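PDB 6A3F: putative dehydrogenase from Pseudarthrobacter phenanthrenivorans, which catalyses the NAD(+)-dependent oxidation of levoglucosan to 3-dehydrolevoglucosan, with high specificity for this anhydrosugar, and works as a homotetramer. Local coordinates for residues S176-Y181 with S281-R286; N229-T234 with E267-I272; Y294-I299 with V307-R312; A150-R155 with A211-D216. All blocks are in the same frame, centred on the assembly; numbering follows the deposited sequence.

Contact 1. Residues S176-Y181 with S281-R286; sequences SFRGTY and SVEATR
Arg178 reaches across to Ser281 and Glu283, both of which leave the neighbouring strand on the same face of the sheet. The two strands, 176-181 and 281-285, run parallel at 10° in the open-faced sheet of the C-terminal domain characteristic of the Gfo/Idh/MocA family. Arg178 starts with CG trans to its backbone N, and a single bend at chi2 (59°) swings the otherwise stretched chain over the adjacent strand. Its guanidinium then works along its edge: NH1 gives a hydrogen bond to Ser281 OG (2.9 Å), and NH2 makes a salt bridge to Glu283 OE1 (2.9 Å), both acceptors lying close to the guanidinium plane. Glu283 is fully extended, and its carboxylate stands at 83° to the guanidinium, so that OE1 is met from above its own plane. Water 2 closes the gap, accepting from Arg178 NH1 and donating to Glu283 OE1. Ser281 OG, held between its backbone N and carbonyl carbon, also lies 2.7 Å from water 1.

On the other face, turned to helix 206-221, contact is apolar. Val282 CG2 sits at the edge of the Phe177 ring, 4.0 Å from CE1, and that ring lies alongside Gly179, which has no side chain. Tyr181 meets Ala284 through its CB, while its OH bonds to Asn293.

Backbone bonds such as Gly179 N to Ser281 O (2.9 Å) join the strands within the sheet. The polar face packs against the second subunit, whose own Arg178 comes close; Glu283, paired with Arg178 and water 2, would probably balance the positive charge gathered there.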
# COMPACT_ATOMS: atom_id res chain seq x y z
N SER B 176 -23.80 -0.89 4.33
CA SER B 176 -23.43 -0.12 3.17
C SER B 176 -22.39 -0.91 2.35
O SER B 176 -21.51 -1.59 2.88
CB SER B 176 -22.94 1.25 3.59
OG SER B 176 -22.99 2.19 2.53
N PHE B 177 -22.57 -0.85 1.01
CA PHE B 177 -21.72 -1.52 0.04
C PHE B 177 -21.30 -0.52 -1.03
O PHE B 177 -22.10 0.27 -1.54
CB PHE B 177 -22.45 -2.71 -0.61
CG PHE B 177 -21.77 -3.36 -1.80
CD1 PHE B 177 -21.88 -2.82 -3.07
CD2 PHE B 177 -20.97 -4.49 -1.65
CE1 PHE B 177 -21.22 -3.40 -4.15
CE2 PHE B 177 -20.36 -5.09 -2.73
CZ PHE B 177 -20.47 -4.53 -3.98
N ARG B 178 -20.01 -0.57 -1.38
CA ARG B 178 -19.41 0.23 -2.47
C ARG B 178 -18.71 -0.80 -3.36
O ARG B 178 -17.86 -1.53 -2.85
CB ARG B 178 -18.46 1.32 -1.95
CG ARG B 178 -17.63 2.03 -3.03
CD ARG B 178 -18.52 2.69 -4.10
NE ARG B 178 -17.74 3.50 -5.04
CZ ARG B 178 -18.22 4.23 -6.03
NH1 ARG B 178 -19.54 4.34 -6.21
NH2 ARG B 178 -17.35 4.83 -6.82
N GLY B 179 -19.02 -0.85 -4.64
CA GLY B 179 -18.27 -1.74 -5.52
C GLY B 179 -17.89 -1.06 -6.82
O GLY B 179 -18.67 -0.24 -7.36
N THR B 180 -16.66 -1.34 -7.30
CA THR B 180 -16.23 -0.67 -8.53
C THR B 180 -15.54 -1.68 -9.45
O THR B 180 -15.04 -2.71 -9.03
CB THR B 180 -15.32 0.53 -8.32
OG1 THR B 180 -14.02 0.11 -7.92
CG2 THR B 180 -15.93 1.60 -7.43
N TYR B 181 -15.54 -1.33 -10.76
CA TYR B 181 -14.75 -2.04 -11.71
C TYR B 181 -14.20 -0.98 -12.66
O TYR B 181 -14.90 -0.47 -13.53
CB TYR B 181 -15.55 -3.13 -12.41
CG TYR B 181 -14.75 -4.21 -13.09
CD1 TYR B 181 -13.54 -3.98 -13.71
CD2 TYR B 181 -15.24 -5.50 -13.13
CE1 TYR B 181 -12.82 -5.01 -14.32
CE2 TYR B 181 -14.55 -6.52 -13.77
CZ TYR B 181 -13.35 -6.27 -14.40
OH TYR B 181 -12.72 -7.34 -15.00
N SER B 281 -23.64 1.43 -3.76
CA SER B 281 -23.39 2.06 -5.05
C SER B 281 -22.35 1.21 -5.80
O SER B 281 -21.57 0.51 -5.16
CB SER B 281 -23.00 3.52 -4.94
OG SER B 281 -21.69 3.73 -4.44
N VAL B 282 -22.51 1.17 -7.13
CA VAL B 282 -21.63 0.47 -8.06
C VAL B 282 -21.19 1.47 -9.15
O VAL B 282 -22.01 2.27 -9.66
CB VAL B 282 -22.31 -0.78 -8.68
CG1 VAL B 282 -21.56 -1.25 -9.93
CG2 VAL B 282 -22.45 -1.90 -7.67
N GLU B 283 -19.90 1.49 -9.45
CA GLU B 283 -19.38 2.35 -10.50
C GLU B 283 -18.47 1.50 -11.36
O GLU B 283 -17.58 0.78 -10.80
CB GLU B 283 -18.62 3.55 -9.94
CG GLU B 283 -18.02 4.49 -10.95
CD GLU B 283 -17.45 5.76 -10.32
OE1 GLU B 283 -18.01 6.24 -9.25
OE2 GLU B 283 -16.44 6.25 -10.89
N ALA B 284 -18.61 1.62 -12.67
CA ALA B 284 -17.69 0.91 -13.59
C ALA B 284 -17.35 1.85 -14.75
O ALA B 284 -18.18 2.66 -15.16
CB ALA B 284 -18.27 -0.42 -14.02
N THR B 285 -16.11 1.75 -15.27
CA THR B 285 -15.68 2.56 -16.38
C THR B 285 -14.59 1.83 -17.17
O THR B 285 -13.82 1.02 -16.63
CB THR B 285 -15.21 3.94 -15.89
OG1 THR B 285 -15.07 4.79 -17.03
CG2 THR B 285 -13.90 3.88 -15.13
N ARG B 286 -14.52 2.20 -18.45
CA ARG B 286 -13.44 1.85 -19.34
C ARG B 286 -12.46 3.03 -19.51
O ARG B 286 -11.50 2.90 -20.29
CB ARG B 286 -14.05 1.46 -20.69
CG ARG B 286 -14.86 0.19 -20.67
CD ARG B 286 -15.49 -0.17 -22.02
NE ARG B 286 -16.03 -1.50 -21.98
CZ ARG B 286 -16.88 -2.02 -22.86
NH1 ARG B 286 -17.46 -1.25 -23.77
NH2 ARG B 286 -17.14 -3.31 -22.84
O HOH W 1 -21.59 3.08 -1.85
O HOH W 2 -20.48 6.35 -7.91

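Contact 2. Residues N229-T234 with E267-I272; sequences NAVLST and EVMTMI
Backbone hydrogen bonds dominate the pairing of Asn229 with Met271, Val231 with Met269 and Ser233 with Glu267, the hydrogen-bonded pairs of two antiparallel strands in the large sheet of the C-terminal domain. Val231 N to Met269 O (2.9 Å) and its return bond, Met269 N to Val231 O, are both straight, at 164°. The end pair is less even: Ser233 N reaches Glu267 O well, but the reverse bond is weak.

One side-chain polar group joins in. Thr270 OG1, trans to its own N (chi1 -173°), donates to Met271 O (3.1 Å), which also accepts from Asn229 N; the two donors approach from opposite faces of the carbonyl plane.

Apolar contacts divide between the faces. Leu232 and Val268 lie side by side towards helix 380-399, and CD2 of Leu232 presses on CG2 of Val268 at a tight 3.5 Å. On the reverse face the extended Met269 runs beside Val231, bringing CE to 4.0 Å from Val231 CB. That face packs on the second subunit, whose Ser176 bonds to Glu267 OE2.

The chemistry implies a strand pair joined by main-chain bonds, leaving its side chains to pack on helix 380-399 on one face and largely on the second subunit on the other.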
# COMPACT_ATOMS: atom_id res chain seq x y z
N ASN B 229 -30.79 3.75 -9.10
CA ASN B 229 -30.87 5.10 -9.62
C ASN B 229 -29.51 5.43 -10.25
O ASN B 229 -28.46 5.41 -9.55
CB ASN B 229 -31.25 6.11 -8.54
CG ASN B 229 -31.83 7.41 -9.07
OD1 ASN B 229 -31.35 7.99 -10.02
ND2 ASN B 229 -32.86 7.89 -8.42
N ALA B 230 -29.49 5.66 -11.57
CA ALA B 230 -28.23 5.54 -12.31
C ALA B 230 -27.99 6.72 -13.24
O ALA B 230 -28.88 7.47 -13.63
CB ALA B 230 -28.17 4.26 -13.10
N VAL B 231 -26.72 6.81 -13.66
CA VAL B 231 -26.28 7.69 -14.72
C VAL B 231 -25.35 6.89 -15.63
O VAL B 231 -24.38 6.31 -15.15
CB VAL B 231 -25.56 8.95 -14.21
CG1 VAL B 231 -25.00 9.79 -15.36
CG2 VAL B 231 -26.44 9.79 -13.30
N LEU B 232 -25.61 6.92 -16.96
CA LEU B 232 -24.70 6.34 -17.94
C LEU B 232 -23.98 7.44 -18.72
O LEU B 232 -24.60 8.42 -19.11
CB LEU B 232 -25.50 5.46 -18.91
CG LEU B 232 -26.24 4.30 -18.29
CD1 LEU B 232 -27.24 3.75 -19.30
CD2 LEU B 232 -25.29 3.21 -17.83
N SER B 233 -22.71 7.24 -18.99
CA SER B 233 -21.93 8.20 -19.67
C SER B 233 -21.17 7.53 -20.80
O SER B 233 -20.73 6.36 -20.68
CB SER B 233 -20.99 8.90 -18.73
OG SER B 233 -21.67 9.48 -17.63
N THR B 234 -21.06 8.26 -21.93
CA THR B 234 -20.21 7.85 -23.04
C THR B 234 -19.19 8.96 -23.26
O THR B 234 -19.57 10.14 -23.47
CB THR B 234 -21.00 7.56 -24.31
OG1 THR B 234 -21.93 6.52 -24.01
CG2 THR B 234 -20.12 7.15 -25.47
N GLU B 267 -19.26 4.19 -19.09
CA GLU B 267 -19.24 4.37 -17.64
C GLU B 267 -20.67 4.33 -17.10
O GLU B 267 -21.59 4.88 -17.74
CB GLU B 267 -18.58 5.69 -17.29
CG GLU B 267 -18.45 5.93 -15.78
CD GLU B 267 -17.46 7.02 -15.39
OE1 GLU B 267 -16.51 7.21 -16.12
OE2 GLU B 267 -17.65 7.68 -14.34
N VAL B 268 -20.82 3.64 -15.94
CA VAL B 268 -22.07 3.58 -15.26
C VAL B 268 -21.81 3.88 -13.78
O VAL B 268 -20.87 3.38 -13.20
CB VAL B 268 -22.77 2.23 -15.44
CG1 VAL B 268 -21.91 1.04 -15.01
CG2 VAL B 268 -24.11 2.19 -14.72
N MET B 269 -22.62 4.76 -13.19
CA MET B 269 -22.72 4.74 -11.73
C MET B 269 -24.17 4.59 -11.32
O MET B 269 -25.08 5.12 -11.97
CB MET B 269 -22.09 5.99 -11.10
CG MET B 269 -22.80 7.29 -11.30
SD MET B 269 -21.98 8.76 -10.56
CE MET B 269 -22.79 10.06 -11.50
N THR B 270 -24.39 3.83 -10.25
CA THR B 270 -25.76 3.62 -9.78
C THR B 270 -25.74 3.58 -8.26
O THR B 270 -24.86 2.90 -7.68
CB THR B 270 -26.37 2.36 -10.40
OG1 THR B 270 -27.75 2.32 -10.02
CG2 THR B 270 -25.68 1.07 -9.97
N MET B 271 -26.74 4.25 -7.65
CA MET B 271 -27.03 4.01 -6.25
C MET B 271 -27.99 2.82 -6.14
O MET B 271 -28.67 2.44 -7.11
CB MET B 271 -27.61 5.24 -5.57
CG MET B 271 -26.79 6.52 -5.72
SD MET B 271 -27.32 7.90 -4.67
CE MET B 271 -28.80 8.45 -5.55
N ILE B 272 -27.99 2.14 -4.99
CA ILE B 272 -28.70 0.91 -4.79
C ILE B 272 -29.39 0.95 -3.43
O ILE B 272 -28.81 1.39 -2.42
CB ILE B 272 -27.76 -0.30 -4.83
CG1 ILE B 272 -26.94 -0.37 -6.11
CG2 ILE B 272 -28.50 -1.61 -4.51
CD1 ILE B 272 -25.67 -1.17 -5.93

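Contact 3. Residues Y294-I299 with V307-R312; sequences YITFEI and VFNYER
Three backbone bonds join Ile295, Phe297 and their partners Phe308 and Tyr310 across a beta hairpin of strands 294-301 and 304-309. Phe297 and Phe308 form the hydrogen-bonded pair: Phe308 N donates to Phe297 O (2.9 Å) in the carbonyl plane, whereas Phe297 N meets Phe308 O with a clear tilt. Beyond the strand end, Tyr310 N still reaches Ile295 O (2.9 Å), nearly straight at 172°.

There the chain turns into a short 3-10 segment. Asn309 OD1 accepts from Glu311 N (2.9 Å) in an Asx turn, the donor lying above the amide plane, and Asn309 O takes Arg312 N. The same OD1 comes 3.4 Å from Tyr294 CD1, with amide and ring steeply crossed. Thr296 CG2 covers one face of that ring. Glu311 OE2 is satisfied by the backbone N atoms of Asn292 and Asn293. Thr296 OG1 bonds to Thr180, Glu298 to His300 and to Arg291 of the second subunit, and Tyr310 OH to Leu351 O of the third.

Phe297 has CG wedged between its N and carbonyl carbon (chi1 57°), which leans the ring across so that Phe308 CB makes a CH-pi contact over its face, 3.6 Å from the centroid. Ile295 and Tyr310 run side by side, CB to CB 3.7 Å, and the Tyr310 ring meets levoglucosan-binding Tyr153 edge-to-face.

The chemistry implies a division of work: aromatic packing fills the face towards helices 157-167 and 206-221, while main-chain bonds and the Asx turn hold the bend after the strand, consistent with placing the Tyr310 ring against Tyr153.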
# COMPACT_ATOMS: atom_id res chain seq x y z
N TYR B 294 -9.35 -3.28 -11.98
CA TYR B 294 -9.54 -2.78 -10.63
C TYR B 294 -10.97 -3.06 -10.18
O TYR B 294 -11.82 -2.15 -10.19
CB TYR B 294 -9.18 -1.30 -10.58
CG TYR B 294 -9.04 -0.67 -9.22
CD1 TYR B 294 -8.03 -1.04 -8.34
CD2 TYR B 294 -9.92 0.33 -8.83
CE1 TYR B 294 -7.91 -0.43 -7.11
CE2 TYR B 294 -9.79 0.97 -7.61
CZ TYR B 294 -8.78 0.59 -6.74
OH TYR B 294 -8.73 1.23 -5.54
N ILE B 295 -11.19 -4.30 -9.79
CA ILE B 295 -12.45 -4.75 -9.21
C ILE B 295 -12.36 -4.59 -7.70
O ILE B 295 -11.46 -5.19 -7.07
CB ILE B 295 -12.78 -6.20 -9.54
CG1 ILE B 295 -12.41 -6.55 -10.99
CG2 ILE B 295 -14.25 -6.48 -9.20
CD1 ILE B 295 -12.58 -8.01 -11.31
N THR B 296 -13.20 -3.76 -7.11
CA THR B 296 -13.10 -3.49 -5.65
C THR B 296 -14.46 -3.62 -4.98
O THR B 296 -15.55 -3.46 -5.64
CB THR B 296 -12.56 -2.09 -5.37
OG1 THR B 296 -13.57 -1.12 -5.68
CG2 THR B 296 -11.30 -1.82 -6.18
N PHE B 297 -14.42 -3.90 -3.68
CA PHE B 297 -15.62 -3.59 -2.90
C PHE B 297 -15.17 -3.19 -1.51
O PHE B 297 -14.05 -3.56 -1.07
CB PHE B 297 -16.60 -4.77 -2.88
CG PHE B 297 -16.06 -6.07 -2.35
CD1 PHE B 297 -15.93 -6.29 -0.97
CD2 PHE B 297 -15.79 -7.12 -3.22
CE1 PHE B 297 -15.48 -7.51 -0.50
CE2 PHE B 297 -15.38 -8.35 -2.73
CZ PHE B 297 -15.21 -8.53 -1.37
N GLU B 298 -16.03 -2.41 -0.88
CA GLU B 298 -15.85 -2.04 0.50
C GLU B 298 -17.22 -2.20 1.15
O GLU B 298 -18.17 -1.61 0.67
CB GLU B 298 -15.37 -0.61 0.66
CG GLU B 298 -15.28 -0.14 2.12
CD GLU B 298 -14.28 0.98 2.43
OE1 GLU B 298 -13.41 1.30 1.56
OE2 GLU B 298 -14.28 1.49 3.58
N ILE B 299 -17.25 -3.02 2.18
CA ILE B 299 -18.48 -3.30 2.90
C ILE B 299 -18.36 -2.80 4.33
O ILE B 299 -17.38 -3.12 5.02
CB ILE B 299 -18.83 -4.78 2.86
CG1 ILE B 299 -19.08 -5.28 1.43
CG2 ILE B 299 -20.03 -5.03 3.77
CD1 ILE B 299 -19.13 -6.78 1.30
N VAL B 307 -12.61 -4.92 2.73
CA VAL B 307 -12.20 -4.22 1.52
C VAL B 307 -11.46 -5.23 0.64
O VAL B 307 -10.63 -6.02 1.15
CB VAL B 307 -11.31 -3.01 1.86
CG1 VAL B 307 -10.61 -2.43 0.62
CG2 VAL B 307 -12.11 -1.94 2.58
N PHE B 308 -11.69 -5.19 -0.67
CA PHE B 308 -11.06 -6.11 -1.60
C PHE B 308 -10.65 -5.32 -2.84
O PHE B 308 -11.35 -4.38 -3.22
CB PHE B 308 -12.02 -7.22 -2.04
CG PHE B 308 -11.53 -8.11 -3.16
CD1 PHE B 308 -10.49 -9.01 -2.94
CD2 PHE B 308 -12.12 -8.09 -4.41
CE1 PHE B 308 -10.02 -9.81 -3.96
CE2 PHE B 308 -11.67 -8.93 -5.41
CZ PHE B 308 -10.64 -9.80 -5.19
N ASN B 309 -9.55 -5.74 -3.44
CA ASN B 309 -8.96 -5.18 -4.68
C ASN B 309 -8.39 -6.34 -5.51
O ASN B 309 -7.37 -6.94 -5.15
CB ASN B 309 -7.90 -4.13 -4.39
CG ASN B 309 -7.04 -3.73 -5.57
OD1 ASN B 309 -7.43 -3.97 -6.72
ND2 ASN B 309 -5.93 -3.01 -5.32
N TYR B 310 -9.07 -6.68 -6.61
CA TYR B 310 -8.66 -7.77 -7.47
C TYR B 310 -7.26 -7.55 -8.08
O TYR B 310 -6.57 -8.52 -8.40
CB TYR B 310 -9.67 -8.06 -8.60
CG TYR B 310 -9.27 -9.27 -9.39
CD1 TYR B 310 -9.64 -10.54 -8.98
CD2 TYR B 310 -8.48 -9.16 -10.52
CE1 TYR B 310 -9.22 -11.67 -9.65
CE2 TYR B 310 -7.99 -10.28 -11.16
CZ TYR B 310 -8.39 -11.53 -10.75
OH TYR B 310 -7.97 -12.63 -11.42
N GLU B 311 -6.79 -6.33 -8.25
CA GLU B 311 -5.41 -6.14 -8.74
C GLU B 311 -4.39 -6.72 -7.73
O GLU B 311 -3.21 -6.99 -8.10
CB GLU B 311 -5.11 -4.68 -9.01
CG GLU B 311 -5.96 -4.14 -10.17
CD GLU B 311 -5.56 -2.79 -10.75
OE1 GLU B 311 -5.04 -1.96 -10.00
OE2 GLU B 311 -5.74 -2.59 -12.01
N ARG B 312 -4.83 -6.86 -6.46
CA ARG B 312 -4.08 -7.54 -5.39
C ARG B 312 -4.95 -8.69 -4.82
O ARG B 312 -5.28 -8.75 -3.60
CB ARG B 312 -3.72 -6.51 -4.34
CG ARG B 312 -2.64 -5.53 -4.74
CD ARG B 312 -2.46 -4.44 -3.71
NE ARG B 312 -1.40 -3.55 -4.19
CZ ARG B 312 -1.07 -2.41 -3.61
NH1 ARG B 312 -1.87 -1.92 -2.68
NH2 ARG B 312 0.03 -1.75 -3.96

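Contact 4. Residues A150-R155 with A211-D216; sequences AFNYRR and ATHVID
The rings of Phe151, Tyr153 and His213 form an aromatic cluster where the loop leaving the Rossmann-fold domain meets helix 206-221 of the C-terminal domain. Tyr153 turns its edge to the face of His213 in a T-shaped pair, planes at 81° and centroids 4.9 Å apart, with Tyr153 CD2 over the rim of the His213 ring. Asn152 ND2 covers a face of the Tyr153 ring. Phe151 takes His213 ND1 at its edge, 3.6 Å from CD1, and its face receives Asp216 CB in a CH-pi contact. The Asp216 carboxylate lies nearly parallel to that ring, while Phe151 CE1 lies 3.5 Å from Thr212 O. Phe151 is also the centre of an inverse gamma turn, from which its side chain points at the helix.

The interface falls at the active site. Tyr153 and His213 bind levoglucosan, and Ala150 and Asn152 bind NADH; Lys124, which binds both, packs on His213 and Phe151. Tyr153 OH bonds to Asn293 ND2 and Asn152 ND2 to Thr358 OG1, second-shell bonds that would restrain both side chains.

Beside the cluster, a buried salt bridge ties the loop to the helix. Asp216 has CG trans to its N (chi1 175°), which sends the carboxylate toward the loop, and Arg154, bent at chi2 and chi3, folds back to meet it. The groups are nearly coplanar, and the third nitrogen, NH1, goes to Ser377. The grip is side-on: Arg154 NE donates to the syn lone pair of Asp216 OD2 at 2.9 Å, and Arg154 NH2 reaches Asp216 OD1 at 2.8 Å.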
# COMPACT_ATOMS: atom_id res chain seq x y z
N ALA B 150 -20.69 -17.31 -15.98
CA ALA B 150 -19.23 -17.26 -15.64
C ALA B 150 -18.87 -15.96 -14.91
O ALA B 150 -18.03 -15.18 -15.45
CB ALA B 150 -18.41 -17.37 -16.91
N PHE B 151 -19.52 -15.69 -13.77
CA PHE B 151 -19.06 -14.61 -12.87
C PHE B 151 -17.91 -15.19 -12.01
O PHE B 151 -18.01 -15.45 -10.79
CB PHE B 151 -20.23 -14.04 -12.05
CG PHE B 151 -21.23 -13.24 -12.84
CD1 PHE B 151 -20.83 -12.18 -13.64
CD2 PHE B 151 -22.58 -13.59 -12.82
CE1 PHE B 151 -21.75 -11.45 -14.37
CE2 PHE B 151 -23.50 -12.85 -13.56
CZ PHE B 151 -23.08 -11.81 -14.35
N ASN B 152 -16.80 -15.44 -12.68
CA ASN B 152 -15.70 -16.22 -12.15
C ASN B 152 -15.03 -15.49 -10.97
O ASN B 152 -14.42 -16.16 -10.09
CB ASN B 152 -14.70 -16.57 -13.24
CG ASN B 152 -14.07 -15.33 -13.80
OD1 ASN B 152 -14.77 -14.56 -14.45
ND2 ASN B 152 -12.79 -15.09 -13.47
N TYR B 153 -15.11 -14.15 -10.93
CA TYR B 153 -14.38 -13.40 -9.95
C TYR B 153 -14.95 -13.61 -8.56
O TYR B 153 -14.21 -13.42 -7.58
CB TYR B 153 -14.33 -11.91 -10.27
CG TYR B 153 -13.50 -11.55 -11.47
CD1 TYR B 153 -12.13 -11.76 -11.48
CD2 TYR B 153 -14.12 -11.06 -12.62
CE1 TYR B 153 -11.38 -11.41 -12.59
CE2 TYR B 153 -13.37 -10.74 -13.74
CZ TYR B 153 -11.99 -10.88 -13.71
OH TYR B 153 -11.22 -10.54 -14.79
N ARG B 154 -16.19 -14.08 -8.42
CA ARG B 154 -16.67 -14.35 -7.06
C ARG B 154 -15.99 -15.59 -6.46
O ARG B 154 -16.13 -15.79 -5.24
CB ARG B 154 -18.20 -14.45 -7.04
CG ARG B 154 -18.74 -15.76 -7.57
CD ARG B 154 -19.98 -16.32 -6.86
NE ARG B 154 -21.21 -15.58 -7.15
CZ ARG B 154 -22.44 -16.00 -6.81
NH1 ARG B 154 -22.59 -17.14 -6.17
NH2 ARG B 154 -23.50 -15.25 -7.07
N ARG B 155 -15.28 -16.41 -7.25
CA ARG B 155 -14.58 -17.56 -6.78
C ARG B 155 -13.09 -17.23 -6.57
O ARG B 155 -12.29 -18.13 -6.39
CB ARG B 155 -14.80 -18.76 -7.71
CG ARG B 155 -16.14 -19.45 -7.44
CD ARG B 155 -16.54 -20.51 -8.44
NE ARG B 155 -17.59 -21.35 -7.86
CZ ARG B 155 -18.89 -21.09 -7.81
NH1 ARG B 155 -19.39 -19.99 -8.34
NH2 ARG B 155 -19.70 -21.98 -7.24
N ALA B 211 -19.67 -3.98 -15.09
CA ALA B 211 -20.47 -3.78 -13.87
C ALA B 211 -21.18 -5.06 -13.43
O ALA B 211 -21.41 -5.24 -12.23
CB ALA B 211 -21.44 -2.65 -14.08
N THR B 212 -21.56 -5.95 -14.37
CA THR B 212 -22.25 -7.19 -13.99
C THR B 212 -21.39 -8.03 -13.03
O THR B 212 -21.94 -8.70 -12.17
CB THR B 212 -22.66 -7.99 -15.23
OG1 THR B 212 -21.47 -8.16 -15.99
CG2 THR B 212 -23.72 -7.29 -16.08
N HIS B 213 -20.05 -8.00 -13.20
CA HIS B 213 -19.17 -8.73 -12.25
C HIS B 213 -19.35 -8.19 -10.82
O HIS B 213 -19.42 -8.95 -9.82
CB HIS B 213 -17.70 -8.63 -12.70
CG HIS B 213 -17.34 -9.45 -13.88
ND1 HIS B 213 -17.47 -10.79 -13.88
CD2 HIS B 213 -16.77 -9.11 -15.08
CE1 HIS B 213 -17.04 -11.26 -15.05
NE2 HIS B 213 -16.61 -10.25 -15.81
N VAL B 214 -19.43 -6.87 -10.71
CA VAL B 214 -19.59 -6.20 -9.42
C VAL B 214 -20.99 -6.45 -8.87
O VAL B 214 -21.15 -6.65 -7.66
CB VAL B 214 -19.28 -4.70 -9.50
CG1 VAL B 214 -19.42 -4.01 -8.13
CG2 VAL B 214 -17.87 -4.51 -10.04
N ILE B 215 -22.01 -6.39 -9.74
CA ILE B 215 -23.39 -6.66 -9.32
C ILE B 215 -23.52 -8.08 -8.77
O ILE B 215 -24.13 -8.27 -7.71
CB ILE B 215 -24.38 -6.38 -10.48
CG1 ILE B 215 -24.39 -4.87 -10.78
CG2 ILE B 215 -25.76 -6.90 -10.19
CD1 ILE B 215 -25.02 -4.55 -12.10
N ASP B 216 -22.86 -9.05 -9.42
CA ASP B 216 -22.86 -10.43 -8.94
C ASP B 216 -22.26 -10.49 -7.53
O ASP B 216 -22.84 -11.14 -6.60
CB ASP B 216 -22.14 -11.42 -9.87
CG ASP B 216 -22.06 -12.81 -9.25
OD1 ASP B 216 -23.11 -13.53 -9.20
OD2 ASP B 216 -20.98 -13.18 -8.70

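Contacts 1, 2 and 3 belong to one mixed sheet: strand 174-182 lies between 279-285 of contact 1 and 294-301 of contact 3, and strand 267-274 carries the sheet on to contact 2. Contacts 1, 2 and 4 are buried, contact 3 only partly; the first three also touch the second subunit. Contact 1 is parallel and carries charge across its polar face, contact 2 relies on main-chain bonds and aliphatic pairs, and contact 3 is richer in aromatics. Contact 4, closest to the chain centre, lacks strand pairing and joins loop to helix through rings and a salt bridge; its Val214 packs on Tyr181 and its Tyr153 on Tyr310.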